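Membrane-bound lytic murein transglycosylase (PDB 2PNW) probably cleaves the glycosidic bonds of bacterial peptidoglycan as a lytic transglycosylase of the MltA family. Local coordinates at residues P273-R285 / F316-A328. Residues are numbered along the deposited sequence; the frame is centred on the assembly and turned at random.
Sequences PIAAAKVPLVAGR and FARLMLALDTGSA. With SO4 (sulfate ion), chain B.
Leu321 N donates to Arg285 O at 2.9 Å, and at the other end of the contact Ala277 N reaches Leu323 O in a weak bond, so the 273-285 loop meets strand 316-324 at two separate places. A type I turn from Ala275 to Lys278 presents the amide of Ala276 to Asp324 OD1 at 3.1 Å, approaching from above the carboxylate plane, 51° out of it. The Asp324 carboxylate also rests against Ala275 CB, its CG lying opposite the backbone N. Leu323 O has another partner in water 1, which donates to it at 2.8 Å and to Val279 O, joining turn and strand. The Leu323 side chain packs against the loop: CD2 lies 3.6 Å from Val279 CG2, the two side chains crossing at about a right angle, while the Leu281 and Leu323 side chains run past each other in opposite directions, Leu281 CD2 against Leu323 CB.

The loop leads into strand 286-288, which pairs in parallel with strand 316-324 inside the 3D domain, a family of the double-psi beta-barrel clan; Arg285 O thus bonds just where that pairing begins.

Two arginines finish this end. Arg318 NH1 donates to Gly284 O at 2.9 Å, nearly straight (169°) and on a carbonyl lone pair; the bend at chi3 brings the Arg318 guanidinium face over Phe316 CE1. Arg285 NH1 donates to Leu319 O, which lies 22° out of the guanidinium plane, and Arg318 CB lies over one face of the Arg285 guanidinium, toward its rim, 3.8 Å from Arg285 NH1. Each arginine has an acidic partner, Asp23 for Arg285 and Asp311 for Arg318, which probably offsets the proximity of like charges. Met320 CE touches Gly284 O at 3.6 Å.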
loop_
_atom_site.group_PDB
_atom_site.type_symbol
_atom_site.label_atom_id
_atom_site.label_comp_id
_atom_site.label_asym_id
_atom_site.label_seq_id
_atom_site.Cartn_x
_atom_site.Cartn_y
_atom_site.Cartn_z
ATOM N N PRO A 273 2.335 7.943 6.046
ATOM C CA PRO A 273 3.206 6.917 6.592
ATOM C C PRO A 273 4.301 6.529 5.579
ATOM O O PRO A 273 4.123 6.725 4.364
ATOM C CB PRO A 273 2.258 5.735 6.779
ATOM C CG PRO A 273 1.217 5.927 5.714
ATOM C CD PRO A 273 1.022 7.405 5.639
ATOM N N ILE A 274 5.407 5.979 6.076
ATOM C CA ILE A 274 6.457 5.440 5.193
ATOM C C ILE A 274 5.885 4.121 4.691
ATOM O O ILE A 274 5.246 3.392 5.477
ATOM C CB ILE A 274 7.758 5.148 6.012
ATOM C CG1 ILE A 274 8.280 6.404 6.724
ATOM C CG2 ILE A 274 8.842 4.463 5.139
ATOM C CD1 ILE A 274 8.465 7.595 5.813
ATOM N N ALA A 275 6.088 3.806 3.415
ATOM C CA ALA A 275 5.615 2.533 2.880
ATOM C C ALA A 275 6.687 1.852 2.029
ATOM O O ALA A 275 7.888 1.997 2.309
ATOM C CB ALA A 275 4.295 2.704 2.125
ATOM N N ALA A 276 6.271 1.093 1.019
ATOM C CA ALA A 276 7.208 0.154 0.377
ATOM C C ALA A 276 8.307 0.859 -0.425
ATOM O O ALA A 276 9.395 0.311 -0.599
ATOM C CB ALA A 276 6.446 -0.881 -0.503
ATOM N N ALA A 277 8.039 2.075 -0.900
ATOM C CA ALA A 277 9.063 2.875 -1.593
ATOM C C ALA A 277 9.962 3.654 -0.609
ATOM O O ALA A 277 10.826 4.436 -1.020
ATOM C CB ALA A 277 8.416 3.816 -2.617
ATOM N N LYS A 278 9.764 3.410 0.689
ATOM C CA LYS A 278 10.612 3.922 1.764
ATOM C C LYS A 278 10.559 5.436 1.970
ATOM O O LYS A 278 11.437 6.002 2.626
ATOM C CB LYS A 278 12.083 3.444 1.597
ATOM C CG LYS A 278 12.225 1.955 1.333
ATOM C CD LYS A 278 11.590 1.150 2.478
ATOM C CE LYS A 278 12.226 -0.229 2.645
ATOM N NZ LYS A 278 12.477 -0.882 1.352
ATOM N N VAL A 279 9.524 6.073 1.422
ATOM C CA VAL A 279 9.277 7.519 1.576
ATOM C C VAL A 279 7.830 7.748 2.061
ATOM O O VAL A 279 6.977 6.851 1.917
ATOM C CB VAL A 279 9.535 8.294 0.266
ATOM C CG1 VAL A 279 11.011 8.141 -0.212
ATOM C CG2 VAL A 279 8.573 7.884 -0.834
ATOM N N PRO A 280 7.555 8.928 2.676
ATOM C CA PRO A 280 6.184 9.191 3.163
ATOM C C PRO A 280 5.184 9.230 2.024
ATOM O O PRO A 280 5.465 9.789 0.950
ATOM C CB PRO A 280 6.283 10.577 3.799
ATOM C CG PRO A 280 7.786 10.785 4.056
ATOM C CD PRO A 280 8.492 10.031 2.990
ATOM N N LEU A 281 4.017 8.643 2.247
ATOM C CA LEU A 281 2.935 8.744 1.271
ATOM C C LEU A 281 2.323 10.135 1.278
ATOM O O LEU A 281 2.429 10.863 2.260
ATOM C CB LEU A 281 1.851 7.697 1.583
ATOM C CG LEU A 281 2.347 6.244 1.555
ATOM C CD1 LEU A 281 1.144 5.296 1.608
ATOM C CD2 LEU A 281 3.217 5.932 0.353
ATOM N N VAL A 282 1.664 10.501 0.194
ATOM C CA VAL A 282 1.058 11.839 0.091
ATOM C C VAL A 282 -0.420 11.605 -0.194
ATOM O O VAL A 282 -0.758 10.976 -1.211
ATOM C CB VAL A 282 1.643 12.620 -1.105
ATOM C CG1 VAL A 282 0.950 13.997 -1.242
ATOM C CG2 VAL A 282 3.183 12.778 -0.962
ATOM N N ALA A 283 -1.283 12.087 0.701
ATOM C CA ALA A 283 -2.723 11.896 0.550
ATOM C C ALA A 283 -3.193 12.315 -0.827
ATOM O O ALA A 283 -2.898 13.435 -1.273
ATOM C CB ALA A 283 -3.484 12.688 1.635
ATOM N N GLY A 284 -3.913 11.416 -1.491
ATOM C CA GLY A 284 -4.512 11.691 -2.788
ATOM C C GLY A 284 -3.535 11.630 -3.956
ATOM O O GLY A 284 -3.949 11.739 -5.099
ATOM N N ARG A 285 -2.243 11.425 -3.688
ATOM C CA ARG A 285 -1.247 11.457 -4.769
ATOM C C ARG A 285 -0.319 10.240 -4.809
ATOM O O ARG A 285 0.510 10.141 -5.705
ATOM C CB ARG A 285 -0.399 12.738 -4.687
ATOM C CG ARG A 285 -1.183 14.035 -4.959
ATOM C CD ARG A 285 -1.399 14.214 -6.448
ATOM N NE ARG A 285 -2.400 15.252 -6.696
ATOM C CZ ARG A 285 -2.678 15.754 -7.895
ATOM N NH1 ARG A 285 -2.020 15.328 -8.972
ATOM N NH2 ARG A 285 -3.633 16.685 -8.009
ATOM N N PHE A 316 -12.368 11.614 -11.126
ATOM C CA PHE A 316 -10.984 11.432 -10.694
ATOM C C PHE A 316 -10.080 11.392 -11.927
ATOM O O PHE A 316 -10.244 10.537 -12.796
ATOM C CB PHE A 316 -10.893 10.101 -9.919
ATOM C CG PHE A 316 -9.560 9.866 -9.244
ATOM C CD1 PHE A 316 -9.391 10.191 -7.906
ATOM C CD2 PHE A 316 -8.491 9.295 -9.939
ATOM C CE1 PHE A 316 -8.170 9.968 -7.250
ATOM C CE2 PHE A 316 -7.258 9.068 -9.286
ATOM C CZ PHE A 316 -7.112 9.412 -7.938
ATOM N N ALA A 317 -9.141 12.325 -12.011
ATOM C CA ALA A 317 -8.178 12.359 -13.111
ATOM C C ALA A 317 -6.950 13.111 -12.640
ATOM O O ALA A 317 -6.915 14.339 -12.694
ATOM C CB ALA A 317 -8.784 13.044 -14.363
ATOM N N ARG A 318 -5.934 12.377 -12.183
ATOM C CA ARG A 318 -4.772 13.038 -11.594
ATOM C C ARG A 318 -3.507 12.233 -11.769
ATOM O O ARG A 318 -3.550 11.016 -11.946
ATOM C CB ARG A 318 -5.003 13.351 -10.105
ATOM C CG ARG A 318 -5.158 12.163 -9.206
ATOM C CD ARG A 318 -5.413 12.588 -7.757
ATOM N NE ARG A 318 -6.795 13.036 -7.525
ATOM C CZ ARG A 318 -7.368 13.110 -6.318
ATOM N NH1 ARG A 318 -6.692 12.765 -5.223
ATOM N NH2 ARG A 318 -8.626 13.530 -6.197
ATOM N N LEU A 319 -2.389 12.945 -11.754
ATOM C CA LEU A 319 -1.062 12.339 -11.770
ATOM C C LEU A 319 -0.647 11.937 -10.367
ATOM O O LEU A 319 -0.774 12.725 -9.416
ATOM C CB LEU A 319 -0.044 13.314 -12.341
ATOM C CG LEU A 319 1.346 12.728 -12.669
ATOM C CD1 LEU A 319 1.251 11.615 -13.745
ATOM C CD2 LEU A 319 2.257 13.829 -13.131
ATOM N N MET A 320 -0.128 10.719 -10.253
ATOM C CA MET A 320 0.206 10.152 -8.946
ATOM C C MET A 320 1.592 9.536 -9.037
ATOM O O MET A 320 2.145 9.406 -10.126
ATOM C CB MET A 320 -0.835 9.079 -8.565
ATOM C CG MET A 320 -2.342 9.557 -8.564
ATOM S SD MET A 320 -3.477 8.222 -8.081
ATOM C CE MET A 320 -3.262 8.413 -6.309
ATOM N N LEU A 321 2.183 9.182 -7.894
ATOM C CA LEU A 321 3.428 8.434 -7.928
ATOM C C LEU A 321 3.210 7.068 -7.318
ATOM O O LEU A 321 2.455 6.926 -6.353
ATOM C CB LEU A 321 4.550 9.158 -7.186
ATOM C CG LEU A 321 4.983 10.509 -7.787
ATOM C CD1 LEU A 321 5.808 11.251 -6.756
ATOM C CD2 LEU A 321 5.779 10.291 -9.065
ATOM N N ALA A 322 3.883 6.065 -7.886
ATOM C CA ALA A 322 3.818 4.693 -7.351
ATOM C C ALA A 322 4.708 4.597 -6.125
ATOM O O ALA A 322 5.925 4.517 -6.255
ATOM C CB ALA A 322 4.280 3.692 -8.417
ATOM N N LEU A 323 4.115 4.637 -4.932
ATOM C CA LEU A 323 4.918 4.742 -3.714
ATOM C C LEU A 323 4.654 3.590 -2.732
ATOM O O LEU A 323 5.171 3.591 -1.618
ATOM C CB LEU A 323 4.661 6.097 -3.029
ATOM C CG LEU A 323 5.209 7.310 -3.818
ATOM C CD1 LEU A 323 4.753 8.554 -3.101
ATOM C CD2 LEU A 323 6.729 7.255 -3.914
ATOM N N ASP A 324 3.859 2.599 -3.145
ATOM C CA ASP A 324 3.574 1.485 -2.234
ATOM C C ASP A 324 3.160 0.251 -3.026
ATOM O O ASP A 324 3.029 0.303 -4.236
ATOM C CB ASP A 324 2.455 1.879 -1.238
ATOM C CG ASP A 324 2.436 0.994 0.030
ATOM O OD1 ASP A 324 3.385 0.178 0.281
ATOM O OD2 ASP A 324 1.454 1.133 0.794
ATOM N N THR A 325 2.985 -0.866 -2.331
ATOM C CA THR A 325 2.461 -2.074 -2.968
ATOM C C THR A 325 1.572 -2.765 -1.934
ATOM O O THR A 325 1.493 -2.324 -0.781
ATOM C CB THR A 325 3.607 -3.002 -3.505
ATOM O OG1 THR A 325 3.056 -4.080 -4.282
ATOM C CG2 THR A 325 4.472 -3.565 -2.353
ATOM N N GLY A 326 0.867 -3.808 -2.353
ATOM C CA GLY A 326 0.039 -4.583 -1.432
ATOM C C GLY A 326 -0.204 -5.938 -2.050
ATOM O O GLY A 326 -0.189 -6.075 -3.283
ATOM N N SER A 327 -0.411 -6.940 -1.201
ATOM C CA SER A 327 -0.740 -8.304 -1.665
ATOM C C SER A 327 -1.955 -8.355 -2.582
ATOM O O SER A 327 -2.005 -9.151 -3.513
ATOM C CB SER A 327 -0.979 -9.236 -0.468
ATOM O OG SER A 327 0.250 -9.659 0.089
ATOM N N ALA A 328 -2.948 -7.519 -2.315
ATOM C CA ALA A 328 -4.167 -7.552 -3.114
ATOM C C ALA A 328 -4.011 -6.834 -4.460
ATOM O O ALA A 328 -4.904 -6.900 -5.312
ATOM C CB ALA A 328 -5.337 -6.964 -2.317
HETATM S S SO4 B . 13.107 -3.889 0.740
HETATM O O1 SO4 B . 12.550 -4.063 2.088
HETATM O O2 SO4 B . 13.869 -2.640 0.674
HETATM O O3 SO4 B . 13.996 -5.014 0.432
HETATM O O4 SO4 B . 12.020 -3.831 -0.247
HETATM O O HOH W 1 6.711 4.707 0.437
#